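Alcohol dehydrogenase (Aeropyrum pernix, PDB 1H2B) probably catalyses the NAD-dependent oxidation of alcohols at a zinc-containing active site, and binds the dinucleotide in a Rossmann-type domain. Local coordinates at residues G187-I192 against T213-D218; R253-A258 against Y273-M278; A176-A181 against K207-A212; M259-S264 against I282-G287. All blocks are in the same frame, centred on the assembly; numbering follows the deposited sequence.

Overall arrangement
All four contacts lie in the parallel-sheet, Rossmann-type half of the subunit. Contacts 1, 2 and 4 share that sheet: strand 189-193 of contact 1 is the neighbour of strand 255-260, which contacts 2 and 4 both use, at successive positions along the chain. These three are largely buried and rest on backbone hydrogen bonds. Contacts 1 and 4 also hold the dinucleotide, one by the adenosine ribose, the other mainly by the nicotinamide end. Contact 2, towards the third subunit, adds bridging waters and charged residues. Contact 3 is only partly buried: it joins two helices over the sheet by side chains, with no hydrogen bond across it.

Contact 1 (G187-I192 against T213-D218); sequences GAYVAI and TVIALD. With NAJ (nicotinamide-adenine-dinucleotide (acidic form)), chain I.
A beta-alpha-beta unit of the Rossmann type brings Tyr189 beside Thr213 and Ile192 beside Ala216, its two strands joined through helix 197-209. The strands run parallel, about 4.7 Å apart at the closest approach of their axes. The chain of bonds starts just before strand 189-193, where Thr213 N donates to Ala188 O at 2.8 Å. From there Val190 gives its N-H to Thr213 O and takes one from Ile215, the latter almost straight at 178°. Ile192 N to Ile215 O and Leu217 N to Ile192 O complete the ladder.

Side chains alternate between the two faces of the sheet. On one face the Tyr189 ring lies alongside Thr213, with CD2 3.8 Å from the CG2 methyl, and Ile215 CD1 reaches the same ring carbon obliquely. On the other, Ile192 sets CG1 anti to its backbone N (chi1 -176°), which turns CG2 across to Ala216 CB at 3.7 Å and Val214 CG1 at 3.8 Å. Helix 197-209 covers this isoleucine through Ala202, Val203 and Leu206. Strand 255-260 flanks 189-193 on its other edge, which makes 189-193 an inner strand of the sheet.

At the far end of strand 213-218 the chemistry turns polar. Asp218 accepts hydrogen bonds from both hydroxyls of the adenosine ribose of the dinucleotide: O2B donates to OD2 at 2.6 Å and O3B to OD1 at 2.8 Å. Val195 N also donates to OD1, tying the carboxylate to the glycine-rich turn that follows strand 189-193.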
# COMPACT_ATOMS: atom_id res chain seq x y z
N GLY B 187 0.87 20.26 2.28
CA GLY B 187 1.34 21.03 1.14
C GLY B 187 0.74 20.55 -0.20
O GLY B 187 0.79 21.30 -1.20
N ALA B 188 0.15 19.35 -0.19
CA ALA B 188 -0.54 18.85 -1.40
C ALA B 188 -1.83 19.63 -1.51
O ALA B 188 -2.42 20.04 -0.48
CB ALA B 188 -0.87 17.39 -1.24
N TYR B 189 -2.33 19.73 -2.74
CA TYR B 189 -3.63 20.35 -2.96
C TYR B 189 -4.60 19.30 -3.47
O TYR B 189 -4.28 18.44 -4.27
CB TYR B 189 -3.56 21.38 -4.09
CG TYR B 189 -2.71 22.60 -3.78
CD1 TYR B 189 -1.34 22.61 -4.10
CD2 TYR B 189 -3.29 23.71 -3.18
CE1 TYR B 189 -0.59 23.73 -3.82
CE2 TYR B 189 -2.54 24.83 -2.88
CZ TYR B 189 -1.20 24.83 -3.21
OH TYR B 189 -0.44 25.98 -2.92
N VAL B 190 -5.83 19.44 -2.99
CA VAL B 190 -6.94 18.60 -3.50
C VAL B 190 -8.04 19.54 -3.97
O VAL B 190 -8.44 20.44 -3.25
CB VAL B 190 -7.42 17.57 -2.46
CG1 VAL B 190 -7.79 18.19 -1.10
CG2 VAL B 190 -8.60 16.74 -3.00
N ALA B 191 -8.50 19.34 -5.21
CA ALA B 191 -9.68 20.07 -5.72
C ALA B 191 -10.89 19.17 -5.54
O ALA B 191 -10.92 18.03 -6.04
CB ALA B 191 -9.54 20.37 -7.19
N ILE B 192 -11.87 19.67 -4.81
CA ILE B 192 -13.12 18.92 -4.61
C ILE B 192 -14.13 19.67 -5.46
O ILE B 192 -14.37 20.87 -5.24
CB ILE B 192 -13.47 18.81 -3.06
CG1 ILE B 192 -14.72 17.96 -2.82
CG2 ILE B 192 -13.51 20.20 -2.34
CD1 ILE B 192 -16.02 18.62 -3.23
N THR B 213 -4.33 20.87 1.40
CA THR B 213 -4.98 22.18 1.16
C THR B 213 -6.18 21.91 0.25
O THR B 213 -6.00 21.36 -0.84
CB THR B 213 -3.99 23.13 0.50
OG1 THR B 213 -2.91 23.37 1.43
CG2 THR B 213 -4.62 24.48 0.27
N VAL B 214 -7.36 22.34 0.69
CA VAL B 214 -8.62 21.98 0.03
C VAL B 214 -9.12 23.15 -0.82
O VAL B 214 -9.35 24.25 -0.30
CB VAL B 214 -9.68 21.60 1.05
CG1 VAL B 214 -11.00 21.30 0.34
CG2 VAL B 214 -9.20 20.37 1.85
N ILE B 215 -9.25 22.93 -2.13
CA ILE B 215 -9.81 23.95 -3.04
C ILE B 215 -11.20 23.42 -3.49
O ILE B 215 -11.27 22.32 -4.11
CB ILE B 215 -8.92 24.15 -4.29
CG1 ILE B 215 -7.47 24.54 -3.88
CG2 ILE B 215 -9.55 25.21 -5.24
CD1 ILE B 215 -6.47 24.45 -5.03
N ALA B 216 -12.28 24.12 -3.17
CA ALA B 216 -13.63 23.60 -3.52
C ALA B 216 -14.16 24.40 -4.69
O ALA B 216 -14.06 25.66 -4.69
CB ALA B 216 -14.60 23.72 -2.35
N LEU B 217 -14.75 23.70 -5.67
CA LEU B 217 -15.32 24.35 -6.87
C LEU B 217 -16.81 24.14 -6.92
O LEU B 217 -17.32 23.05 -6.65
CB LEU B 217 -14.73 23.69 -8.13
CG LEU B 217 -13.39 24.31 -8.58
CD1 LEU B 217 -12.31 24.11 -7.55
CD2 LEU B 217 -12.92 23.68 -9.90
N ASP B 218 -17.53 25.21 -7.28
CA ASP B 218 -18.96 25.08 -7.59
C ASP B 218 -19.33 26.24 -8.45
O ASP B 218 -18.49 27.01 -8.84
CB ASP B 218 -19.80 25.02 -6.30
CG ASP B 218 -21.06 24.23 -6.48
OD1 ASP B 218 -21.18 23.10 -5.96
OD2 ASP B 218 -22.01 24.67 -7.20
PA NAJ I . -25.95 17.39 -6.31
O1A NAJ I . -26.93 17.80 -7.37
O2A NAJ I . -26.34 17.54 -4.83
O5B NAJ I . -24.59 18.22 -6.39
C5B NAJ I . -23.98 18.58 -7.64
C4B NAJ I . -23.18 19.83 -7.32
O4B NAJ I . -22.38 20.12 -8.48
C3B NAJ I . -24.05 21.05 -6.99
O3B NAJ I . -23.60 21.71 -5.79
C2B NAJ I . -23.82 21.86 -8.25
O2B NAJ I . -24.02 23.27 -8.08
C1B NAJ I . -22.38 21.53 -8.65
N9A NAJ I . -22.04 21.80 -10.05
C8A NAJ I . -22.83 21.74 -11.20
N7A NAJ I . -22.07 22.05 -12.29
C5A NAJ I . -20.81 22.32 -11.84
C6A NAJ I . -19.65 22.69 -12.47
N6A NAJ I . -19.56 22.90 -13.79
N1A NAJ I . -18.51 22.82 -11.71
C2A NAJ I . -18.52 22.67 -10.33
N3A NAJ I . -19.68 22.33 -9.73
C4A NAJ I . -20.80 22.17 -10.47
O3 NAJ I . -25.55 15.89 -6.65
PN NAJ I . -25.16 14.69 -5.65
O1N NAJ I . -26.36 13.98 -5.21
O2N NAJ I . -24.19 15.18 -4.65
O5D NAJ I . -24.47 13.69 -6.70
C5D NAJ I . -23.24 14.10 -7.29
C4D NAJ I . -22.91 13.17 -8.45
O4D NAJ I . -22.50 11.90 -7.89
C3D NAJ I . -24.10 12.84 -9.35
O3D NAJ I . -23.60 12.54 -10.66
C2D NAJ I . -24.66 11.56 -8.72
O2D NAJ I . -25.45 10.77 -9.56
C1D NAJ I . -23.32 10.87 -8.39
N1N NAJ I . -23.32 9.76 -7.43
C2N NAJ I . -22.31 8.86 -7.57
C3N NAJ I . -22.20 7.81 -6.67
C7N NAJ I . -21.13 6.79 -6.87
O7N NAJ I . -21.16 5.76 -6.00
N7N NAJ I . -20.14 6.86 -7.76
C4N NAJ I . -23.10 7.65 -5.57
C5N NAJ I . -24.02 8.73 -5.39
C6N NAJ I . -24.14 9.74 -6.33
O HOH W 1 -1.64 21.33 3.07

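Contact 2 (R253-A258 against Y273-M278); sequences RGVNVA and YLLGRM
Val255 and Gly276 meet where two short parallel pieces of chain pair through a single bridge, and the contact shows how one patch can be close-packed along one side and water-bridged at its margin. Val255 N donates to Leu274 O at 2.9 Å, in the carbonyl plane, and Val255 O takes the N-H of Gly276 with the donor tilted 32° from its plane. Around this pair the backbones come very close: Gly276 CA lies 3.1 Å from Arg253 O, and Gly254 CA 3.3 Å from Leu274 O. A side chain on either glycine would run into the opposite backbone. Apolar contacts add to this: Val255 CG2 meets Leu274 CB at 4.0 Å, and the CD2 branch of Leu275 comes to Ala258 CB at 3.8 Å.

Towards the subunit interface the fit is looser. One water bridges the two backbones, donating to Arg253 O, the same oxygen that packs on Gly276, and accepting from Arg277 N at 2.9 Å; another donates to Asn256 O and, weakly, to Met278 O. The two arginines turn to the third subunit, Arg253 making a salt bridge with Glu124 there and Arg277 a hydrogen bond with its His122.

Inward, Val246 of helix 242-249 packs on both Val255 and Leu274, Asn256 OD1 accepts from Tyr189 N of the neighbouring strand, and Leu281 of strand 279-283 closes against Ala258 and Leu275.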
# COMPACT_ATOMS: atom_id res chain seq x y z
N ARG B 253 1.39 24.29 -10.75
CA ARG B 253 1.69 22.89 -10.52
C ARG B 253 0.45 21.99 -10.66
O ARG B 253 0.61 20.76 -10.79
CB ARG B 253 2.27 22.73 -9.13
CG ARG B 253 3.59 23.52 -9.00
CD ARG B 253 4.55 23.00 -7.95
NE ARG B 253 5.44 21.99 -8.52
CZ ARG B 253 5.54 20.73 -8.08
NH1 ARG B 253 4.82 20.31 -7.04
NH2 ARG B 253 6.38 19.90 -8.68
N GLY B 254 -0.74 22.57 -10.59
CA GLY B 254 -1.98 21.78 -10.54
C GLY B 254 -2.14 21.07 -9.21
O GLY B 254 -1.34 21.21 -8.27
N VAL B 255 -3.19 20.25 -9.11
CA VAL B 255 -3.51 19.55 -7.87
C VAL B 255 -3.02 18.13 -7.86
O VAL B 255 -2.94 17.44 -8.88
CB VAL B 255 -5.02 19.60 -7.56
CG1 VAL B 255 -5.51 21.07 -7.48
CG2 VAL B 255 -5.84 18.86 -8.62
N ASN B 256 -2.71 17.67 -6.66
CA ASN B 256 -2.31 16.28 -6.46
C ASN B 256 -3.49 15.32 -6.65
O ASN B 256 -3.32 14.18 -7.13
CB ASN B 256 -1.74 16.14 -5.06
CG ASN B 256 -0.55 17.04 -4.85
OD1 ASN B 256 -0.65 18.24 -4.66
ND2 ASN B 256 0.64 16.44 -4.93
N VAL B 257 -4.68 15.75 -6.23
CA VAL B 257 -5.90 14.93 -6.40
C VAL B 257 -7.03 15.89 -6.78
O VAL B 257 -7.13 16.97 -6.21
CB VAL B 257 -6.31 14.23 -5.12
CG1 VAL B 257 -7.66 13.50 -5.33
CG2 VAL B 257 -5.26 13.17 -4.69
N ALA B 258 -7.80 15.51 -7.81
CA ALA B 258 -9.07 16.20 -8.07
C ALA B 258 -10.17 15.18 -7.89
O ALA B 258 -9.97 14.01 -8.17
CB ALA B 258 -9.11 16.74 -9.49
N TYR B 273 -7.76 18.37 -16.44
CA TYR B 273 -6.80 19.42 -16.71
C TYR B 273 -6.40 20.13 -15.42
O TYR B 273 -5.49 20.98 -15.47
CB TYR B 273 -7.38 20.40 -17.73
CG TYR B 273 -7.42 19.79 -19.10
CD1 TYR B 273 -8.56 19.14 -19.54
CD2 TYR B 273 -6.30 19.79 -19.91
CE1 TYR B 273 -8.61 18.54 -20.83
CE2 TYR B 273 -6.33 19.17 -21.20
CZ TYR B 273 -7.48 18.55 -21.61
OH TYR B 273 -7.50 17.96 -22.85
N LEU B 274 -7.06 19.79 -14.29
CA LEU B 274 -6.61 20.32 -12.97
C LEU B 274 -5.38 19.60 -12.43
O LEU B 274 -4.69 20.09 -11.53
CB LEU B 274 -7.72 20.23 -11.92
CG LEU B 274 -9.06 20.88 -12.29
CD1 LEU B 274 -10.10 20.55 -11.24
CD2 LEU B 274 -8.83 22.39 -12.46
N LEU B 275 -5.09 18.42 -12.98
CA LEU B 275 -4.10 17.54 -12.36
C LEU B 275 -2.66 17.95 -12.62
O LEU B 275 -2.25 18.28 -13.76
CB LEU B 275 -4.27 16.12 -12.90
CG LEU B 275 -5.63 15.47 -12.62
CD1 LEU B 275 -5.63 14.07 -13.29
CD2 LEU B 275 -5.99 15.35 -11.11
N GLY B 276 -1.87 17.88 -11.56
CA GLY B 276 -0.44 18.02 -11.69
C GLY B 276 0.22 16.68 -11.98
O GLY B 276 -0.46 15.68 -12.22
N ARG B 277 1.56 16.66 -11.94
CA ARG B 277 2.28 15.40 -12.21
C ARG B 277 1.97 14.33 -11.18
O ARG B 277 1.94 14.58 -9.96
CB ARG B 277 3.78 15.67 -12.25
CG ARG B 277 4.13 16.65 -13.33
CD ARG B 277 5.64 16.74 -13.61
NE ARG B 277 6.12 15.52 -14.30
CZ ARG B 277 5.95 15.20 -15.58
NH1 ARG B 277 5.32 16.00 -16.43
NH2 ARG B 277 6.49 14.06 -16.03
N MET B 278 1.72 13.12 -11.67
CA MET B 278 1.27 12.00 -10.82
C MET B 278 -0.10 12.25 -10.18
O MET B 278 -0.51 11.57 -9.25
CB MET B 278 2.31 11.56 -9.79
CG MET B 278 3.48 10.94 -10.48
SD MET B 278 4.69 10.21 -9.33
CE MET B 278 5.15 11.52 -8.43
O HOH W 2 2.81 19.13 -10.98
O HOH W 3 -1.68 12.23 -6.17

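Contact 3 (A176-A181 against K207-A212); sequences AVKKAA and KVMTPA
Met209 lays its thioether end across Val177, SD and CE each 3.7 Å from the valine CG1 methyl. The reach is a matter of shape: CG stands opposite the carbonyl carbon, and a bend at the last torsion (chi3 73°) brings CE round so that it also meets Lys178 CG at 3.7 Å. Both Met209 and Lys178 were modelled in two conformers, so this outer part describes one of them. The amine of Lys178 looks elsewhere, forming a salt bridge with Glu317.

Helix 197-209 ends at Met209, and the next residue, Thr210, presents its CG2 methyl to Ala181 CB at 3.8 Å. Its hydroxyl faces its own chain: OG1 accepts from Ala212 N at 3.1 Å, an ST turn, and is also bonded to Leu206 O in the last turn of the helix. A valine here has no hydroxyl, which would probably leave Ala212 N without this acceptor and free the chain to shift as it heads into strand 213-218.

The contact thus ties the end of helix 166-181 to the end of helix 197-209. Val177 also touches Leu205 and Leu206 of that helix, and Met259 of the sheet. With no hydrogen bond crossing between the segments, the two helix ends are held by van der Waals packing of methyl, methylene and thioether groups, while the polar ends, Lys178 NZ and Thr210 OG1, find their partners elsewhere in the chain.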
# COMPACT_ATOMS: atom_id res chain seq x y z
N ALA B 176 -14.30 7.66 -1.44
CA ALA B 176 -13.52 8.44 -2.37
C ALA B 176 -12.41 9.21 -1.67
O ALA B 176 -11.32 9.34 -2.21
CB ALA B 176 -14.49 9.40 -3.15
N VAL B 177 -12.70 9.76 -0.48
CA VAL B 177 -11.67 10.50 0.27
C VAL B 177 -10.59 9.54 0.76
O VAL B 177 -9.40 9.92 0.77
CB VAL B 177 -12.31 11.34 1.40
CG1 VAL B 177 -11.21 11.82 2.39
CG2 VAL B 177 -13.09 12.55 0.78
N LYS B 178 -10.96 8.33 1.16
CA LYS B 178 -9.93 7.30 1.47
C LYS B 178 -9.02 7.08 0.29
O LYS B 178 -7.78 7.04 0.47
CB LYS B 178 -10.58 5.98 1.85
CG LYS B 178 -11.32 6.04 3.15
CD LYS B 178 -11.51 4.64 3.73
CE LYS B 178 -11.09 4.59 5.17
NZ LYS B 178 -10.82 3.24 5.78
N LYS B 179 -9.57 6.96 -0.92
CA LYS B 179 -8.71 6.84 -2.10
C LYS B 179 -7.78 8.06 -2.22
O LYS B 179 -6.57 7.93 -2.38
CB LYS B 179 -9.54 6.73 -3.40
CG LYS B 179 -10.29 5.42 -3.58
CD LYS B 179 -10.96 5.50 -4.94
CE LYS B 179 -11.47 4.15 -5.39
NZ LYS B 179 -12.48 3.65 -4.45
N ALA B 180 -8.34 9.26 -2.05
CA ALA B 180 -7.57 10.49 -2.18
C ALA B 180 -6.42 10.53 -1.19
O ALA B 180 -5.32 10.97 -1.56
CB ALA B 180 -8.48 11.71 -1.98
N ALA B 181 -6.70 10.16 0.06
CA ALA B 181 -5.77 10.35 1.17
C ALA B 181 -4.46 9.60 0.92
O ALA B 181 -3.38 10.04 1.38
CB ALA B 181 -6.36 9.91 2.40
N LYS B 207 -10.86 17.54 5.27
CA LYS B 207 -10.20 18.20 6.42
C LYS B 207 -9.90 17.30 7.62
O LYS B 207 -8.94 17.56 8.37
CB LYS B 207 -11.06 19.39 6.88
CG LYS B 207 -11.20 20.51 5.84
CD LYS B 207 -9.87 21.15 5.44
CE LYS B 207 -9.20 21.81 6.63
NZ LYS B 207 -8.07 22.68 6.19
N VAL B 208 -10.75 16.31 7.84
CA VAL B 208 -10.65 15.36 8.92
C VAL B 208 -9.62 14.28 8.59
O VAL B 208 -8.88 13.82 9.50
CB VAL B 208 -12.06 14.65 9.14
CG1 VAL B 208 -11.92 13.45 10.06
CG2 VAL B 208 -13.05 15.66 9.67
N MET B 209 -9.57 13.88 7.31
CA MET B 209 -8.88 12.66 6.93
C MET B 209 -7.52 12.89 6.25
O MET B 209 -6.74 11.94 6.07
CB MET B 209 -9.75 11.79 6.06
CG MET B 209 -10.80 11.12 6.89
SD MET B 209 -12.01 10.57 5.80
CE MET B 209 -11.10 9.22 5.07
N THR B 210 -7.24 14.13 5.86
CA THR B 210 -5.97 14.47 5.23
C THR B 210 -5.45 15.79 5.73
O THR B 210 -6.23 16.59 6.27
CB THR B 210 -6.11 14.59 3.70
OG1 THR B 210 -6.59 15.88 3.31
CG2 THR B 210 -7.14 13.57 3.09
N PRO B 211 -4.17 16.03 5.54
CA PRO B 211 -3.61 17.36 5.78
C PRO B 211 -3.52 18.24 4.52
O PRO B 211 -2.82 19.27 4.53
CB PRO B 211 -2.21 17.01 6.28
CG PRO B 211 -1.82 15.89 5.37
CD PRO B 211 -3.10 15.05 5.24
N ALA B 212 -4.24 17.89 3.45
CA ALA B 212 -4.11 18.64 2.23
C ALA B 212 -4.81 19.98 2.27
O ALA B 212 -5.72 20.19 3.09
CB ALA B 212 -4.66 17.82 1.07

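Contact 4 (M259-S264 against I282-G287); sequences MDFVGS and IIVGYG. With NAJ (nicotinamide-adenine-dinucleotide (acidic form)), chain I.
Asp260 and Gly285 meet where two neighbouring parallel strands end, and hydrogen bonds dominate the contact. Asp260 N donates to Ile282 O at 2.9 Å. At the strand's end Asp260 O is gripped twice by amides just past strand 279-283, Gly285 N at 2.8 Å and Val284 N at 3.1 Å, the first tilted 22° from the carbonyl plane and the second lying in it.

The Asp260 side chain works within its own segment. With CG opposite the backbone N (chi1 -176°), OD1 accepts from Val262 N nearly along its C-O axis, an Asx turn, and from Gly263 N, which comes from above the carboxylate plane and extends it to an Asx motif; OD2 is bonded to Thr267 OG1. An alanine in its place would probably leave the amides of Val262 and Gly263 without this acceptor and let the turn shift.

Apolar and close backbone contacts are fewer. Phe261 and Val284 pack aslant, CE2 to CG2 3.7 Å, and Gly263 CA comes 3.3 Å from Gly285 C; a side chain on either glycine would clash with the other loop.

Bonds to the dinucleotide form the last group. NAJ O3D donates to Val262 O at 2.9 Å and accepts from Tyr286 N at 3.2 Å, while the carboxamide N7N donates to Val284 O at 3.0 Å. The Tyr286 hydroxyl is bonded to Thr56 and Trp65.

Paired loops at the carboxyl ends of adjacent parallel strands, holding the cofactor largely through backbone atoms, are characteristic of the Rossmann fold; here they seat the nicotinamide ribose and carboxamide.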
# COMPACT_ATOMS: atom_id res chain seq x y z
N MET B 259 -11.34 15.63 -7.41
CA MET B 259 -12.45 14.72 -7.10
C MET B 259 -13.67 15.29 -7.78
O MET B 259 -14.08 16.39 -7.45
CB MET B 259 -12.66 14.65 -5.57
CG MET B 259 -11.36 14.22 -4.82
SD MET B 259 -11.70 13.98 -3.11
CE MET B 259 -12.50 12.39 -3.13
N ASP B 260 -14.24 14.56 -8.75
CA ASP B 260 -15.41 15.08 -9.45
C ASP B 260 -16.67 14.53 -8.80
O ASP B 260 -16.97 13.33 -8.97
CB ASP B 260 -15.34 14.64 -10.92
CG ASP B 260 -16.47 15.22 -11.73
OD1 ASP B 260 -17.43 15.74 -11.13
OD2 ASP B 260 -16.44 15.22 -12.98
N PHE B 261 -17.33 15.38 -8.00
CA PHE B 261 -18.61 15.04 -7.37
C PHE B 261 -19.78 15.69 -8.11
O PHE B 261 -20.81 16.00 -7.49
CB PHE B 261 -18.59 15.50 -5.88
CG PHE B 261 -17.73 14.66 -5.02
CD1 PHE B 261 -16.47 15.09 -4.60
CD2 PHE B 261 -18.22 13.44 -4.55
CE1 PHE B 261 -15.69 14.27 -3.72
CE2 PHE B 261 -17.43 12.61 -3.71
CZ PHE B 261 -16.17 13.07 -3.25
N VAL B 262 -19.61 15.87 -9.42
CA VAL B 262 -20.68 16.42 -10.29
C VAL B 262 -21.00 15.41 -11.40
O VAL B 262 -22.16 14.95 -11.55
CB VAL B 262 -20.23 17.72 -10.95
CG1 VAL B 262 -21.43 18.35 -11.73
CG2 VAL B 262 -19.70 18.72 -9.89
N GLY B 263 -19.99 15.10 -12.22
CA GLY B 263 -20.16 14.08 -13.24
C GLY B 263 -20.79 14.57 -14.53
O GLY B 263 -21.04 13.75 -15.41
N SER B 264 -21.05 15.87 -14.65
CA SER B 264 -21.58 16.40 -15.92
C SER B 264 -20.52 16.40 -17.01
O SER B 264 -19.30 16.31 -16.73
CB SER B 264 -22.09 17.83 -15.75
OG SER B 264 -21.01 18.71 -15.39
N ILE B 282 -10.35 11.40 -9.04
CA ILE B 282 -11.28 10.42 -8.50
C ILE B 282 -12.64 10.77 -9.06
O ILE B 282 -13.15 11.88 -8.84
CB ILE B 282 -11.32 10.43 -6.96
CG1 ILE B 282 -9.91 10.39 -6.34
CG2 ILE B 282 -12.24 9.29 -6.46
CD1 ILE B 282 -9.05 9.32 -6.83
N ILE B 283 -13.17 9.88 -9.91
CA ILE B 283 -14.47 10.10 -10.57
C ILE B 283 -15.58 9.45 -9.73
O ILE B 283 -15.59 8.23 -9.52
CB ILE B 283 -14.44 9.51 -11.99
CG1 ILE B 283 -13.41 10.30 -12.80
CG2 ILE B 283 -15.82 9.58 -12.67
CD1 ILE B 283 -13.09 9.65 -14.19
N VAL B 284 -16.49 10.32 -9.27
CA VAL B 284 -17.60 9.89 -8.42
C VAL B 284 -18.90 10.23 -9.12
O VAL B 284 -19.77 9.35 -9.33
CB VAL B 284 -17.57 10.57 -7.03
CG1 VAL B 284 -18.79 10.07 -6.27
CG2 VAL B 284 -16.27 10.22 -6.31
N GLY B 285 -19.06 11.50 -9.49
CA GLY B 285 -20.21 11.87 -10.34
C GLY B 285 -20.16 11.15 -11.69
O GLY B 285 -19.09 10.79 -12.18
N TYR B 286 -21.32 11.03 -12.33
CA TYR B 286 -21.35 10.38 -13.65
C TYR B 286 -22.46 11.00 -14.51
O TYR B 286 -23.31 11.75 -14.03
CB TYR B 286 -21.52 8.84 -13.54
CG TYR B 286 -22.78 8.46 -12.85
CD1 TYR B 286 -23.94 8.34 -13.57
CD2 TYR B 286 -22.84 8.36 -11.45
CE1 TYR B 286 -25.15 8.06 -12.94
CE2 TYR B 286 -24.04 8.07 -10.82
CZ TYR B 286 -25.19 7.93 -11.59
OH TYR B 286 -26.39 7.70 -10.97
N GLY B 287 -22.38 10.70 -15.80
CA GLY B 287 -23.32 11.21 -16.81
C GLY B 287 -22.59 11.63 -18.06
O GLY B 287 -23.10 11.49 -19.19
PA NAJ I . -25.95 17.39 -6.31
O1A NAJ I . -26.93 17.80 -7.37
O2A NAJ I . -26.34 17.54 -4.83
O5B NAJ I . -24.59 18.22 -6.39
C5B NAJ I . -23.98 18.58 -7.64
C4B NAJ I . -23.18 19.83 -7.32
O4B NAJ I . -22.38 20.12 -8.48
C3B NAJ I . -24.05 21.05 -6.99
O3B NAJ I . -23.60 21.71 -5.79
C2B NAJ I . -23.82 21.86 -8.25
O2B NAJ I . -24.02 23.27 -8.08
C1B NAJ I . -22.38 21.53 -8.65
N9A NAJ I . -22.04 21.80 -10.05
C8A NAJ I . -22.83 21.74 -11.20
N7A NAJ I . -22.07 22.05 -12.29
C5A NAJ I . -20.81 22.32 -11.84
C6A NAJ I . -19.65 22.69 -12.47
N6A NAJ I . -19.56 22.90 -13.79
N1A NAJ I . -18.51 22.82 -11.71
C2A NAJ I . -18.52 22.67 -10.33
N3A NAJ I . -19.68 22.33 -9.73
C4A NAJ I . -20.80 22.17 -10.47
O3 NAJ I . -25.55 15.89 -6.65
PN NAJ I . -25.16 14.69 -5.65
O1N NAJ I . -26.36 13.98 -5.21
O2N NAJ I . -24.19 15.18 -4.65
O5D NAJ I . -24.47 13.69 -6.70
C5D NAJ I . -23.24 14.10 -7.29
C4D NAJ I . -22.91 13.17 -8.45
O4D NAJ I . -22.50 11.90 -7.89
C3D NAJ I . -24.10 12.84 -9.35
O3D NAJ I . -23.60 12.54 -10.66
C2D NAJ I . -24.66 11.56 -8.72
O2D NAJ I . -25.45 10.77 -9.56
C1D NAJ I . -23.32 10.87 -8.39
N1N NAJ I . -23.32 9.76 -7.43
C2N NAJ I . -22.31 8.86 -7.57
C3N NAJ I . -22.20 7.81 -6.67
C7N NAJ I . -21.13 6.79 -6.87
O7N NAJ I . -21.16 5.76 -6.00
N7N NAJ I . -20.14 6.86 -7.76
C4N NAJ I . -23.10 7.65 -5.57
C5N NAJ I . -24.02 8.73 -5.39
C6N NAJ I . -24.14 9.74 -6.33